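Local structure of ATPase associated with various cellular activities, AAA_5 (Staphylothermus marinus, 6N0S) at residues A[13-18]-A[164-169]. The protein is the McrB component of a restriction system, probably hydrolysing ATP, with this N-terminal EVE-like domain resembling PUA-like RNA-binding proteins and probably recognising nucleic acid. Numbering follows the deposited sequence.
Sequences WVEINN and RYLVPI
Y165 OH donates to E15 OE2 at 2.7 Å, meeting the anti lone pair, on the side away from OE1. E15 CG stands anti to its backbone N (chi1 -177°), which runs the acid alongside the tyrosine with CG 3.4 Å from Y165 CE1. Carboxylate and ring planes are 52° apart, so the two are not stacked. E15 OE1 is gripped twice: N17 ND2 approaches from above the carboxylate plane at 3.2 Å, and H59 ND1 also bonds it. A leucine in place of E15 would probably take the carboxylate from Y165 OH, H59 ND1 and N17 ND2, leaving the hydroxyl with W32 N and the amide with Y60 O. The backbones pair antiparallel: V14 and V167 exchange both bonds, V14 N to V167 O (2.7 Å) and V167 N to V14 O, and I16 N reaches Y165 O at 2.8 Å. On the face carrying E15, P168 lies over the indole of W13, its CB 3.9 Å from the six-membered-ring centroid and only 5° off the normal, a CH-pi contact; L166 CD2 packs on E15 CB. On the reverse face V167 CG2 touches V14 CB at 3.8 Å, and the side chains of I169 and V14 cross at about a right angle, CG2 against CG2. The pairing joins the first strand of the EVE-like (PUA-like) domain, which runs parallel to 54-61 on its other side, to 166-169, one of the mixed sheet's two outermost strands. Helix 39-52 packs through I45 against W13 and L166; its E41 OE2 salt-bridges R164 NH1, and OE1 accepts from the backbone N of Y165 and L166.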
ATOM      1  N   TRP A  13       0.223   9.524   0.941  1.00 32.76           N
ATOM      2  CA  TRP A  13       1.124   8.412   1.241  1.00 35.51           C
ATOM      3  C   TRP A  13       1.357   7.617  -0.029  1.00 31.85           C
ATOM      4  O   TRP A  13       0.535   7.646  -0.960  1.00 33.80           O
ATOM      5  CB  TRP A  13       0.566   7.483   2.353  1.00 29.40           C
ATOM      6  CG  TRP A  13       0.542   8.123   3.703  1.00 32.24           C
ATOM      7  CD1 TRP A  13      -0.250   9.141   4.108  1.00 33.84           C
ATOM      8  CD2 TRP A  13       1.383   7.793   4.826  1.00 29.62           C
ATOM      9  NE1 TRP A  13       0.039   9.466   5.419  1.00 35.80           N
ATOM     10  CE2 TRP A  13       1.036   8.645   5.875  1.00 35.74           C
ATOM     11  CE3 TRP A  13       2.375   6.840   5.036  1.00 32.43           C
ATOM     12  CZ2 TRP A  13       1.667   8.583   7.124  1.00 33.76           C
ATOM     13  CZ3 TRP A  13       2.964   6.755   6.247  1.00 31.91           C
ATOM     14  CH2 TRP A  13       2.633   7.633   7.283  1.00 33.37           C
ATOM     15  N   VAL A  14       2.504   6.930  -0.074  1.00 30.14           N
ATOM     16  CA  VAL A  14       2.855   5.999  -1.155  1.00 27.25           C
ATOM     17  C   VAL A  14       2.891   4.582  -0.605  1.00 29.64           C
ATOM     18  O   VAL A  14       3.474   4.334   0.447  1.00 32.53           O
ATOM     19  CB  VAL A  14       4.209   6.337  -1.792  1.00 31.26           C
ATOM     20  CG1 VAL A  14       4.650   5.247  -2.779  1.00 32.40           C
ATOM     21  CG2 VAL A  14       4.150   7.682  -2.519  1.00 34.03           C
ATOM     22  N   GLU A  15       2.266   3.667  -1.310  1.00 30.72           N
ATOM     23  CA  GLU A  15       2.383   2.240  -1.041  1.00 31.54           C
ATOM     24  C   GLU A  15       3.483   1.683  -1.941  1.00 29.75           C
ATOM     25  O   GLU A  15       3.400   1.795  -3.174  1.00 32.15           O
ATOM     26  CB  GLU A  15       1.055   1.519  -1.317  1.00 32.80           C
ATOM     27  CG  GLU A  15       1.087   0.019  -0.981  1.00 36.06           C
ATOM     28  CD  GLU A  15       0.015  -0.839  -1.666  1.00 35.64           C
ATOM     29  OE1 GLU A  15      -0.300  -0.620  -2.849  1.00 33.05           O
ATOM     30  OE2 GLU A  15      -0.511  -1.751  -1.001  1.00 34.80           O
ATOM     31  N   ILE A  16       4.481   1.044  -1.330  1.00 31.16           N
ATOM     32  CA  ILE A  16       5.622   0.475  -2.037  1.00 29.87           C
ATOM     33  C   ILE A  16       5.433  -1.043  -2.194  1.00 29.93           C
ATOM     34  O   ILE A  16       5.284  -1.767  -1.204  1.00 31.39           O
ATOM     35  CB  ILE A  16       6.920   0.814  -1.296  1.00 36.29           C
ATOM     36  CG1 ILE A  16       7.092   2.334  -1.250  1.00 31.29           C
ATOM     37  CG2 ILE A  16       8.119   0.194  -2.022  1.00 36.20           C
ATOM     38  CD1 ILE A  16       7.994   2.751  -0.236  1.00 39.68           C
ATOM     39  N   ASN A  17       5.405  -1.512  -3.434  1.00 34.05           N
ATOM     40  CA  ASN A  17       5.254  -2.930  -3.798  1.00 32.41           C
ATOM     41  C   ASN A  17       6.592  -3.369  -4.405  1.00 31.63           C
ATOM     42  O   ASN A  17       6.850  -3.172  -5.591  1.00 36.44           O
ATOM     43  CB  ASN A  17       4.094  -3.103  -4.762  1.00 37.19           C
ATOM     44  CG  ASN A  17       2.755  -2.692  -4.150  1.00 37.28           C
ATOM     45  OD1 ASN A  17       2.115  -3.482  -3.482  1.00 37.29           O
ATOM     46  ND2 ASN A  17       2.339  -1.441  -4.379  1.00 41.07           N
ATOM     47  N   ASN A  18       7.477  -3.884  -3.553  1.00 39.93           N
ATOM     48  CA  ASN A  18       8.866  -4.153  -3.907  1.00 44.49           C
ATOM     49  C   ASN A  18       9.191  -5.625  -4.110  1.00 43.53           C
ATOM     50  O   ASN A  18      10.345  -5.953  -4.384  1.00 43.60           O
ATOM     51  CB  ASN A  18       9.781  -3.626  -2.805  1.00 45.22           C
ATOM     52  CG  ASN A  18      10.793  -2.644  -3.318  1.00 54.45           C
ATOM     53  OD1 ASN A  18      10.471  -1.736  -4.093  1.00 55.35           O
ATOM     54  ND2 ASN A  18      12.042  -2.827  -2.904  1.00 64.61           N
ATOM     55  N   ARG A 164      10.568  -0.113   3.302  1.00 34.56           N
ATOM     56  CA  ARG A 164       9.296   0.436   3.742  1.00 34.99           C
ATOM     57  C   ARG A 164       8.154  -0.146   2.936  1.00 35.01           C
ATOM     58  O   ARG A 164       8.328  -0.537   1.792  1.00 27.17           O
ATOM     59  CB  ARG A 164       9.284   1.954   3.574  1.00 40.37           C
ATOM     60  CG  ARG A 164      10.405   2.676   4.327  1.00 39.79           C
ATOM     61  CD  ARG A 164      10.139   2.734   5.768  1.00 38.05           C
ATOM     62  NE  ARG A 164      11.155   3.527   6.456  1.00 37.45           N
ATOM     63  CZ  ARG A 164      11.158   3.705   7.776  1.00 37.71           C
ATOM     64  NH1 ARG A 164      10.200   3.142   8.528  1.00 33.49           N
ATOM     65  NH2 ARG A 164      12.123   4.416   8.353  1.00 39.55           N
ATOM     66  N   TYR A 165       6.959  -0.103   3.518  1.00 36.98           N
ATOM     67  CA  TYR A 165       5.733  -0.442   2.815  1.00 39.47           C
ATOM     68  C   TYR A 165       4.873   0.786   2.545  1.00 35.28           C
ATOM     69  O   TYR A 165       4.387   0.965   1.432  1.00 31.78           O
ATOM     70  CB  TYR A 165       4.931  -1.501   3.615  1.00 39.46           C
ATOM     71  CG  TYR A 165       3.546  -1.800   3.043  1.00 34.67           C
ATOM     72  CD1 TYR A 165       3.366  -2.126   1.710  1.00 34.64           C
ATOM     73  CD2 TYR A 165       2.421  -1.738   3.853  1.00 35.45           C
ATOM     74  CE1 TYR A 165       2.115  -2.376   1.207  1.00 33.35           C
ATOM     75  CE2 TYR A 165       1.173  -1.976   3.355  1.00 36.42           C
ATOM     76  CZ  TYR A 165       1.023  -2.300   2.033  1.00 37.70           C
ATOM     77  OH  TYR A 165      -0.228  -2.534   1.525  1.00 35.11           O
ATOM     78  N   LEU A 166       4.674   1.649   3.530  1.00 31.40           N
ATOM     79  CA  LEU A 166       3.926   2.891   3.357  1.00 32.24           C
ATOM     80  C   LEU A 166       4.786   4.070   3.777  1.00 40.06           C
ATOM     81  O   LEU A 166       5.329   4.071   4.886  1.00 32.29           O
ATOM     82  CB  LEU A 166       2.653   2.876   4.185  1.00 33.25           C
ATOM     83  CG  LEU A 166       1.687   1.765   3.832  1.00 36.31           C
ATOM     84  CD1 LEU A 166       0.622   1.559   4.930  1.00 37.84           C
ATOM     85  CD2 LEU A 166       1.055   2.117   2.509  1.00 35.64           C
ATOM     86  N   VAL A 167       4.926   5.058   2.892  1.00 35.28           N
ATOM     87  CA  VAL A 167       5.712   6.239   3.243  1.00 28.70           C
ATOM     88  C   VAL A 167       4.911   7.510   2.979  1.00 32.17           C
ATOM     89  O   VAL A 167       4.140   7.577   2.006  1.00 30.43           O
ATOM     90  CB  VAL A 167       7.049   6.268   2.478  1.00 33.55           C
ATOM     91  CG1 VAL A 167       7.954   5.086   2.919  1.00 32.90           C
ATOM     92  CG2 VAL A 167       6.797   6.220   0.978  1.00 36.43           C
ATOM     93  N   PRO A 168       5.083   8.529   3.812  1.00 32.66           N
ATOM     94  CA  PRO A 168       4.413   9.813   3.619  1.00 27.66           C
ATOM     95  C   PRO A 168       5.133  10.625   2.562  1.00 29.13           C
ATOM     96  O   PRO A 168       6.354  10.555   2.446  1.00 28.03           O
ATOM     97  CB  PRO A 168       4.560  10.466   5.009  1.00 32.09           C
ATOM     98  CG  PRO A 168       5.885  10.003   5.444  1.00 31.15           C
ATOM     99  CD  PRO A 168       6.049   8.598   4.924  1.00 31.94           C
ATOM    100  N   ILE A 169       4.368  11.415   1.795  1.00 32.36           N
ATOM    101  CA  ILE A 169       4.948  12.403   0.887  1.00 30.71           C
ATOM    102  C   ILE A 169       4.272  13.766   1.077  1.00 29.83           C
ATOM    103  O   ILE A 169       3.171  13.895   1.624  1.00 28.69           O
ATOM    104  CB  ILE A 169       4.881  11.958  -0.614  1.00 29.89           C
ATOM    105  CG1 ILE A 169       3.441  11.760  -1.080  1.00 33.09           C
ATOM    106  CG2 ILE A 169       5.669  10.690  -0.812  1.00 35.48           C
ATOM    107  CD1 ILE A 169       3.250  11.512  -2.666  1.00 32.54           C
TER